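Local coordinates for HTH-type transcriptional regulator ascG (Escherichia coli, PDB 3BRQ), which represses transcription of the cryptic asc operon by binding DNA in a sequence-specific way, as a member of the LacI family, at residues Phe87-Val90 with Asp91-Asp94; Asn179-Thr183 with Pro184-Ala188; Ile259-Ile262 with Ile263-Ile267. All coordinates share one frame; numbering follows the deposited sequence.

Contact 1 (Phe87-Val90 with Asp91-Asp94)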
ATOM      1  N   PHE B  87      -8.188   9.814 -14.750  1.00 21.21           N
ATOM      2  CA  PHE B  87      -8.143  10.740 -15.908  1.00 22.21           C
ATOM      3  C   PHE B  87      -9.468  11.053 -16.629  1.00 23.00           C
ATOM      4  O   PHE B  87      -9.636  12.178 -17.143  1.00 23.65           O
ATOM      5  CB  PHE B  87      -7.048  10.316 -16.911  1.00 21.88           C
ATOM      6  CG  PHE B  87      -5.666  10.286 -16.308  1.00 20.94           C
ATOM      7  CD1 PHE B  87      -4.904  11.476 -16.206  1.00 19.61           C
ATOM      8  CD2 PHE B  87      -5.159   9.110 -15.769  1.00 20.05           C
ATOM      9  CE1 PHE B  87      -3.648  11.467 -15.626  1.00 21.00           C
ATOM     10  CE2 PHE B  87      -3.886   9.083 -15.168  1.00 18.38           C
ATOM     11  CZ  PHE B  87      -3.130  10.223 -15.081  1.00 18.34           C
ATOM     12  N   LEU B  88     -10.380  10.087 -16.744  1.00 22.88           N
ATOM     13  CA  LEU B  88     -11.625  10.333 -17.486  1.00 24.01           C
ATOM     14  C   LEU B  88     -12.392  11.504 -16.885  1.00 23.85           C
ATOM     15  O   LEU B  88     -12.467  11.599 -15.679  1.00 24.31           O
ATOM     16  CB  LEU B  88     -12.516   9.106 -17.536  1.00 24.19           C
ATOM     17  CG  LEU B  88     -12.083   7.956 -18.468  1.00 24.40           C
ATOM     18  CD1 LEU B  88     -12.703   6.621 -17.993  1.00 24.32           C
ATOM     19  CD2 LEU B  88     -12.498   8.239 -19.906  1.00 21.69           C
ATOM     20  N   SER B  89     -12.919  12.395 -17.719  1.00 23.32           N
ATOM     21  CA  SER B  89     -13.750  13.491 -17.216  1.00 24.38           C
ATOM     22  C   SER B  89     -15.088  12.901 -16.810  1.00 25.18           C
ATOM     23  O   SER B  89     -15.500  11.847 -17.293  1.00 25.00           O
ATOM     24  CB  SER B  89     -13.974  14.525 -18.294  1.00 23.41           C
ATOM     25  OG  SER B  89     -14.783  13.966 -19.285  1.00 24.43           O
ATOM     26  N   VAL B  90     -15.768  13.559 -15.888  1.00 27.68           N
ATOM     27  CA  VAL B  90     -17.188  13.236 -15.569  1.00 29.03           C
ATOM     28  C   VAL B  90     -18.084  12.930 -16.794  1.00 28.13           C
ATOM     29  O   VAL B  90     -18.761  11.878 -16.859  1.00 27.41           O
ATOM     30  CB  VAL B  90     -17.755  14.339 -14.611  1.00 29.17           C
ATOM     31  CG1 VAL B  90     -19.254  14.570 -14.757  1.00 31.37           C
ATOM     32  CG2 VAL B  90     -17.383  13.955 -13.179  1.00 32.15           C
ATOM     33  N   ASP B  91     -18.068  13.841 -17.766  1.00 27.92           N
ATOM     34  CA  ASP B  91     -18.828  13.679 -18.975  1.00 28.07           C
ATOM     35  C   ASP B  91     -18.417  12.453 -19.748  1.00 27.61           C
ATOM     36  O   ASP B  91     -19.271  11.789 -20.287  1.00 26.97           O
ATOM     37  CB  ASP B  91     -18.696  14.908 -19.877  1.00 28.46           C
ATOM     38  CG  ASP B  91     -19.343  16.129 -19.265  1.00 31.79           C
ATOM     39  OD1 ASP B  91     -20.320  15.954 -18.509  1.00 34.71           O
ATOM     40  OD2 ASP B  91     -18.889  17.260 -19.547  1.00 39.00           O
ATOM     41  N   GLU B  92     -17.115  12.186 -19.846  1.00 27.01           N
ATOM     42  CA  GLU B  92     -16.679  10.928 -20.489  1.00 27.59           C
ATOM     43  C   GLU B  92     -17.256   9.711 -19.777  1.00 26.49           C
ATOM     44  O   GLU B  92     -17.708   8.768 -20.416  1.00 26.03           O
ATOM     45  CB  GLU B  92     -15.165  10.835 -20.547  1.00 27.74           C
ATOM     46  CG  GLU B  92     -14.583  11.747 -21.617  1.00 30.88           C
ATOM     47  CD  GLU B  92     -13.046  11.805 -21.605  1.00 33.86           C
ATOM     48  OE1 GLU B  92     -12.426  12.087 -20.559  1.00 32.26           O
ATOM     49  OE2 GLU B  92     -12.462  11.565 -22.676  1.00 37.04           O
ATOM     50  N   ILE B  93     -17.257   9.738 -18.448  1.00 26.53           N
ATOM     51  CA  ILE B  93     -17.848   8.656 -17.676  1.00 25.57           C
ATOM     52  C   ILE B  93     -19.367   8.550 -17.946  1.00 27.00           C
ATOM     53  O   ILE B  93     -19.856   7.455 -18.194  1.00 26.52           O
ATOM     54  CB  ILE B  93     -17.486   8.753 -16.170  1.00 27.03           C
ATOM     55  CG1 ILE B  93     -15.935   8.747 -15.991  1.00 25.12           C
ATOM     56  CG2 ILE B  93     -18.098   7.547 -15.409  1.00 26.71           C
ATOM     57  CD1 ILE B  93     -15.361   9.561 -14.754  1.00 25.75           C
ATOM     58  N   ASP B  94     -20.096   9.684 -17.988  1.00 26.44           N
ATOM     59  CA  ASP B  94     -21.522   9.625 -18.280  1.00 27.08           C
ATOM     60  C   ASP B  94     -21.753   8.989 -19.675  1.00 26.96           C
ATOM     61  O   ASP B  94     -22.680   8.198 -19.879  1.00 26.84           O
ATOM     62  CB  ASP B  94     -22.171  11.036 -18.204  1.00 26.80           C
ATOM     63  CG  ASP B  94     -22.576  11.439 -16.775  1.00 29.11           C
ATOM     64  OD1 ASP B  94     -23.165  10.602 -16.050  1.00 27.47           O
ATOM     65  OD2 ASP B  94     -22.324  12.617 -16.383  1.00 32.39           O
TER
HETATM   66  O   HOH W   1     -10.250  13.215 -20.002  1.00 33.67           O
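Ser-89 and Glu-92 exchange bonds in a capping box, the reciprocal N-cap arrangement that starts helix 90-98 after the loop leaving strand 80-84. One half of the exchange is the 3.0 Å hydrogen bond from Glu-92 N to Ser-89 OG. The other half is made by the glutamate side chain. Its CB touches both Ser-89 OG and Ser-89 O and also meets Leu-88 CD2 at 3.8 Å. CG lies beside the backbone N (chi1 -75°) and passes close to Ser-89 OG; the chain is extended beyond it, which carries the carboxylate back to the cap. CD, the carboxylate carbon, lies 3.6 Å from Ser-89 OG. At the tip, Glu-92 OE1 receives Ser-89 N over 2.9 Å through its anti lone pair, and the N-H...O angle of 178° is practically straight. Ser-89 OG adds a weak bond to the same oxygen, while OE2 forms a salt bridge with Arg-67 of helix 63-75. With the carboxylate gone, as in an alanine here, Ser-89 N is likely to lose its acceptor and Arg-67 its mate. Leu-88 CB also packs on Ile-93 CG1, 3.8 Å apart. A water donates to Glu-92 OE1 and to Phe-87 O, the latter 3.1 Å away.

Contact 2 (Asn179-Thr183 with Pro184-Ala188)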
ATOM      1  N   ASN B 179       3.907  22.353  -3.759  1.00 21.40           N
ATOM      2  CA  ASN B 179       3.403  21.271  -4.613  1.00 22.95           C
ATOM      3  C   ASN B 179       4.209  19.993  -4.323  1.00 23.97           C
ATOM      4  O   ASN B 179       5.438  20.037  -4.253  1.00 27.25           O
ATOM      5  CB  ASN B 179       3.513  21.629  -6.086  1.00 23.61           C
ATOM      6  CG  ASN B 179       2.665  22.848  -6.469  1.00 30.54           C
ATOM      7  OD1 ASN B 179       3.083  23.644  -7.302  1.00 36.59           O
ATOM      8  ND2 ASN B 179       1.467  22.982  -5.879  1.00 34.09           N
ATOM      9  N   GLY B 180       3.524  18.896  -4.074  1.00 21.33           N
ATOM     10  CA  GLY B 180       4.153  17.647  -3.628  1.00 20.58           C
ATOM     11  C   GLY B 180       3.714  16.540  -4.578  1.00 20.32           C
ATOM     12  O   GLY B 180       3.000  16.793  -5.578  1.00 19.56           O
ATOM     13  N   LYS B 181       4.136  15.314  -4.292  1.00 21.22           N
ATOM     14  CA  LYS B 181       3.963  14.204  -5.248  1.00 21.98           C
ATOM     15  C   LYS B 181       3.522  12.944  -4.536  1.00 22.47           C
ATOM     16  O   LYS B 181       3.613  11.881  -5.137  1.00 21.51           O
ATOM     17  CB  LYS B 181       5.253  13.844  -5.991  1.00 23.47           C
ATOM     18  CG  LYS B 181       6.238  14.944  -6.258  1.00 28.18           C
ATOM     19  CD  LYS B 181       7.025  14.744  -7.550  1.00 34.44           C
ATOM     20  CE  LYS B 181       6.488  15.719  -8.658  1.00 41.13           C
ATOM     21  NZ  LYS B 181       7.481  15.902  -9.783  1.00 40.52           N
ATOM     22  N   TRP B 182       3.027  13.085  -3.289  1.00 19.79           N
ATOM     23  CA  TRP B 182       2.433  12.027  -2.486  1.00 20.47           C
ATOM     24  C   TRP B 182       3.508  11.151  -1.817  1.00 20.00           C
ATOM     25  O   TRP B 182       3.174  10.327  -0.986  1.00 20.97           O
ATOM     26  CB  TRP B 182       1.485  11.076  -3.271  1.00 21.68           C
ATOM     27  CG  TRP B 182       0.328  11.646  -4.068  1.00 19.83           C
ATOM     28  CD1 TRP B 182       0.204  11.632  -5.432  1.00 22.86           C
ATOM     29  CD2 TRP B 182      -0.874  12.238  -3.572  1.00 25.30           C
ATOM     30  NE1 TRP B 182      -0.989  12.173  -5.809  1.00 21.22           N
ATOM     31  CE2 TRP B 182      -1.685  12.543  -4.689  1.00 22.90           C
ATOM     32  CE3 TRP B 182      -1.346  12.546  -2.301  1.00 24.61           C
ATOM     33  CZ2 TRP B 182      -2.936  13.142  -4.571  1.00 23.67           C
ATOM     34  CZ3 TRP B 182      -2.587  13.116  -2.178  1.00 21.74           C
ATOM     35  CH2 TRP B 182      -3.372  13.425  -3.299  1.00 26.64           C
ATOM     36  N   THR B 183       4.764  11.329  -2.167  1.00 20.57           N
ATOM     37  CA  THR B 183       5.877  10.555  -1.555  1.00 20.48           C
ATOM     38  C   THR B 183       6.375  11.235  -0.251  1.00 20.65           C
ATOM     39  O   THR B 183       6.269  12.474  -0.128  1.00 20.81           O
ATOM     40  CB  THR B 183       7.069  10.502  -2.519  1.00 21.91           C
ATOM     41  OG1 THR B 183       7.563  11.837  -2.708  1.00 20.23           O
ATOM     42  CG2 THR B 183       6.653   9.879  -3.917  1.00 21.15           C
ATOM     43  N   PRO B 184       6.941  10.445   0.710  1.00 20.10           N
ATOM     44  CA  PRO B 184       7.581  11.007   1.905  1.00 20.39           C
ATOM     45  C   PRO B 184       8.668  12.028   1.545  1.00 21.54           C
ATOM     46  O   PRO B 184       8.655  13.169   2.133  1.00 20.85           O
ATOM     47  CB  PRO B 184       8.207   9.776   2.610  1.00 21.00           C
ATOM     48  CG  PRO B 184       7.377   8.596   2.154  1.00 21.08           C
ATOM     49  CD  PRO B 184       6.975   8.965   0.702  1.00 20.02           C
ATOM     50  N   ALA B 185       9.524  11.692   0.545  1.00 18.66           N
ATOM     51  CA  ALA B 185      10.563  12.650   0.111  1.00 19.05           C
ATOM     52  C   ALA B 185       9.968  14.000  -0.304  1.00 18.14           C
ATOM     53  O   ALA B 185      10.554  15.055  -0.047  1.00 18.29           O
ATOM     54  CB  ALA B 185      11.316  12.126  -1.049  1.00 19.52           C
ATOM     55  N   SER B 186       8.849  13.952  -0.998  1.00 19.16           N
ATOM     56  CA  SER B 186       8.271  15.181  -1.511  1.00 20.05           C
ATOM     57  C   SER B 186       7.729  15.958  -0.312  1.00 20.11           C
ATOM     58  O   SER B 186       7.611  17.196  -0.363  1.00 19.57           O
ATOM     59  CB  SER B 186       7.173  14.910  -2.568  1.00 21.30           C
ATOM     60  OG  SER B 186       6.120  14.170  -1.981  1.00 24.16           O
ATOM     61  N   GLY B 187       7.361  15.248   0.752  1.00 17.90           N
ATOM     62  CA  GLY B 187       6.928  15.905   1.995  1.00 17.81           C
ATOM     63  C   GLY B 187       8.076  16.646   2.674  1.00 18.23           C
ATOM     64  O   GLY B 187       7.951  17.814   3.087  1.00 16.93           O
ATOM     65  N   ALA B 188       9.211  15.956   2.824  1.00 17.65           N
ATOM     66  CA  ALA B 188      10.364  16.545   3.499  1.00 19.02           C
ATOM     67  C   ALA B 188      10.857  17.775   2.684  1.00 19.46           C
ATOM     68  O   ALA B 188      11.228  18.822   3.243  1.00 19.51           O
ATOM     69  CB  ALA B 188      11.491  15.480   3.641  1.00 19.05           C
TER
HETATM   70  O   HOH W   2       7.620  18.823  -2.606  1.00 35.82           O
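Thr-183 O meets the first turn of helix 184-197 with a hydrogen bond from Gly-187 N, 3.1 Å long and bent to 142° at the hydrogen, and with a weak one from Ser-186 N. The hydroxyl of Ser-186 reaches the same carbonyl: OG donates to Thr-183 O over 2.5 Å, coming in at 127° to the C=O bond and tilted from the carbonyl plane. A chi1 of 61° brings OG between its own backbone N and carbonyl carbon, and so turns it back over the residues before the helix. There it also takes a weak bond from Lys-181 N, and Lys-181 CG lies 3.8 Å from Ser-186 CB. This is the N-terminus of a helix, with Thr-183 at the N-cap and Pro-184, which has no N-H to satisfy, in the first turn. Thr-183 OG1 sits 3.0 Å from Ser-186 N and 2.8 Å from Ser-186 OG. Around this cap, Trp-182 stacks on Tyr-31 and bonds through NE1 to Ser-148, while Tyr-243 of the second subunit packs on Pro-184 and Ala-185. A water donates to both Asn-179 O and Ser-186 O, the latter at 2.8 Å.

Contact 3 (Ile259-Ile262 with Ile263-Ile267)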
ATOM      1  N   ILE B 259     -16.702   0.861  -0.453  1.00 28.00           N
ATOM      2  CA  ILE B 259     -16.478  -0.292  -1.340  1.00 29.67           C
ATOM      3  C   ILE B 259     -17.648  -1.257  -1.272  1.00 29.46           C
ATOM      4  O   ILE B 259     -18.083  -1.809  -2.293  1.00 28.46           O
ATOM      5  CB  ILE B 259     -15.134  -1.001  -1.032  1.00 30.26           C
ATOM      6  CG1 ILE B 259     -13.996  -0.088  -1.451  1.00 32.58           C
ATOM      7  CG2 ILE B 259     -14.929  -2.231  -1.908  1.00 30.95           C
ATOM      8  CD1 ILE B 259     -14.229   0.517  -2.896  1.00 35.22           C
ATOM      9  N   GLN B 260     -18.160  -1.427  -0.059  1.00 29.35           N
ATOM     10  CA  GLN B 260     -19.294  -2.288   0.193  1.00 28.82           C
ATOM     11  C   GLN B 260     -20.535  -1.696  -0.448  1.00 27.89           C
ATOM     12  O   GLN B 260     -21.366  -2.438  -0.987  1.00 28.84           O
ATOM     13  CB  GLN B 260     -19.502  -2.464   1.680  1.00 30.35           C
ATOM     14  CG  GLN B 260     -18.428  -3.318   2.362  1.00 32.55           C
ATOM     15  CD  GLN B 260     -18.610  -3.356   3.873  1.00 37.46           C
ATOM     16  OE1 GLN B 260     -19.462  -2.657   4.417  1.00 39.70           O
ATOM     17  NE2 GLN B 260     -17.797  -4.179   4.564  1.00 36.02           N
ATOM     18  N   GLU B 261     -20.653  -0.378  -0.425  1.00 25.47           N
ATOM     19  CA  GLU B 261     -21.731   0.285  -1.171  1.00 25.04           C
ATOM     20  C   GLU B 261     -21.683   0.055  -2.675  1.00 24.46           C
ATOM     21  O   GLU B 261     -22.619  -0.463  -3.248  1.00 24.61           O
ATOM     22  CB  GLU B 261     -21.735   1.785  -0.935  1.00 23.58           C
ATOM     23  CG  GLU B 261     -22.945   2.441  -1.529  1.00 27.80           C
ATOM     24  CD  GLU B 261     -24.191   2.224  -0.671  1.00 33.03           C
ATOM     25  OE1 GLU B 261     -24.176   1.410   0.300  1.00 33.70           O
ATOM     26  OE2 GLU B 261     -25.181   2.903  -0.959  1.00 32.14           O
ATOM     27  N   ILE B 262     -20.620   0.511  -3.340  1.00 24.56           N
ATOM     28  CA  ILE B 262     -20.517   0.318  -4.796  1.00 23.33           C
ATOM     29  C   ILE B 262     -20.518  -1.154  -5.224  1.00 23.18           C
ATOM     30  O   ILE B 262     -21.174  -1.524  -6.181  1.00 22.27           O
ATOM     31  CB  ILE B 262     -19.263   1.079  -5.372  1.00 23.69           C
ATOM     32  CG1 ILE B 262     -19.461   1.354  -6.886  1.00 21.43           C
ATOM     33  CG2 ILE B 262     -17.967   0.327  -5.025  1.00 24.50           C
ATOM     34  CD1 ILE B 262     -18.411   2.322  -7.420  1.00 22.38           C
ATOM     35  N   ILE B 263     -19.799  -2.033  -4.528  1.00 23.11           N
ATOM     36  CA  ILE B 263     -19.829  -3.425  -4.971  1.00 23.16           C
ATOM     37  C   ILE B 263     -21.185  -4.038  -4.658  1.00 23.82           C
ATOM     38  O   ILE B 263     -21.744  -4.784  -5.464  1.00 23.36           O
ATOM     39  CB  ILE B 263     -18.697  -4.266  -4.336  1.00 24.72           C
ATOM     40  CG1 ILE B 263     -17.293  -3.785  -4.773  1.00 24.73           C
ATOM     41  CG2 ILE B 263     -18.906  -5.756  -4.613  1.00 24.73           C
ATOM     42  CD1 ILE B 263     -17.025  -3.635  -6.267  1.00 28.31           C
ATOM     43  N   GLY B 264     -21.728  -3.721  -3.480  1.00 23.99           N
ATOM     44  CA  GLY B 264     -23.043  -4.255  -3.085  1.00 23.71           C
ATOM     45  C   GLY B 264     -24.129  -3.824  -4.073  1.00 24.04           C
ATOM     46  O   GLY B 264     -24.946  -4.656  -4.515  1.00 23.25           O
ATOM     47  N   ARG B 265     -24.122  -2.541  -4.436  1.00 22.59           N
ATOM     48  CA  ARG B 265     -25.032  -2.057  -5.468  1.00 23.74           C
ATOM     49  C   ARG B 265     -24.863  -2.713  -6.828  1.00 23.87           C
ATOM     50  O   ARG B 265     -25.858  -3.013  -7.481  1.00 25.44           O
ATOM     51  CB  ARG B 265     -24.966  -0.538  -5.595  1.00 23.65           C
ATOM     52  CG  ARG B 265     -25.560   0.166  -4.371  1.00 30.08           C
ATOM     53  CD  ARG B 265     -25.959   1.579  -4.736  1.00 40.04           C
ATOM     54  NE  ARG B 265     -26.039   2.503  -3.592  1.00 47.87           N
ATOM     55  CZ  ARG B 265     -26.104   3.841  -3.712  1.00 53.43           C
ATOM     56  NH1 ARG B 265     -26.083   4.416  -4.924  1.00 55.51           N
ATOM     57  NH2 ARG B 265     -26.169   4.620  -2.624  1.00 53.56           N
ATOM     58  N   LEU B 266     -23.623  -2.937  -7.281  1.00 23.66           N
ATOM     59  CA  LEU B 266     -23.416  -3.593  -8.591  1.00 23.34           C
ATOM     60  C   LEU B 266     -23.986  -4.988  -8.584  1.00 23.65           C
ATOM     61  O   LEU B 266     -24.646  -5.378  -9.539  1.00 23.85           O
ATOM     62  CB  LEU B 266     -21.926  -3.615  -9.002  1.00 23.42           C
ATOM     63  CG  LEU B 266     -21.316  -2.296  -9.484  1.00 24.91           C
ATOM     64  CD1 LEU B 266     -19.741  -2.390  -9.581  1.00 25.66           C
ATOM     65  CD2 LEU B 266     -21.935  -1.849 -10.815  1.00 18.58           C
ATOM     66  N   ILE B 267     -23.752  -5.742  -7.496  1.00 23.82           N
ATOM     67  CA  ILE B 267     -24.319  -7.076  -7.360  1.00 24.35           C
ATOM     68  C   ILE B 267     -25.846  -7.013  -7.225  1.00 24.24           C
ATOM     69  O   ILE B 267     -26.548  -7.824  -7.818  1.00 24.18           O
ATOM     70  CB  ILE B 267     -23.711  -7.830  -6.147  1.00 25.23           C
ATOM     71  CG1 ILE B 267     -22.229  -8.124  -6.409  1.00 24.68           C
ATOM     72  CG2 ILE B 267     -24.492  -9.133  -5.852  1.00 26.00           C
ATOM     73  CD1 ILE B 267     -21.460  -8.605  -5.139  1.00 28.89           C
TER
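Ile-259 and Ile-263, one turn apart on helix 255-270, lie side by side and point the same way, with Ile-259 CG2 4.0 Å from Ile-263 CG1. They belong to the close-packed face of this amphipathic helix. Ile-263 CG1 also rests 3.3 Å from Ile-259 O, the carbonyl that accepts Ile-263 N, and Ile-262 CG2 comes within 4.2 Å of Ile-263 CG1. Beyond the helix, Ile-259 and Ile-263 pack on helix 36-49, whereas Ile-262 and Leu-266 turn to Met-105 of strand 104-107 and Met-82 of strand 80-84, fitting the helix against the parallel sheet.

The more open side is polar. Gln-260 is exposed, and Glu-261 and Arg-265, both partly exposed, pair there, with Lys-279 touching both side chains. With CG anti to the backbone N (chi1 -172°) and a bend at chi2, Glu-261 leans along the helix toward the next turn, where the arginine chain runs extended from CG to NE. A single oxygen does the work: Glu-261 OE2 takes Arg-265 NH2 at 2.6 Å, through its anti lone pair, and, in a weak bond, Arg-265 NE at 2.8 Å. Carboxylate and guanidinium are turned 69° apart, so the two groups do not meet as a coplanar, two-oxygen fork. Even so, one carboxylate oxygen shared by NH2 and NE is likely to limit the turning of the guanidinium.

Overall arrangement
The three contacts sit in different parts of a two-lobed periplasmic-binding-protein-like fold. Contacts 1 and 2 both begin helices that follow strands, but in different sheets: helix 90-98 follows strand 80-84 of the parallel sheet, and helix 184-197 follows strand 177-178 of the mixed one. Their centres are 28 Å apart. Contact 3 lies midway along helix 255-270, which packs on the parallel sheet, 20 Å from contact 1 and 33 Å from contact 2 between centres. No two touch; nearest atoms are about 10 Å apart for contact 1 with either other. A bound sodium ion lies about 3 Å from the side chain of Trp-182 and about 8 Å from that of Phe-87.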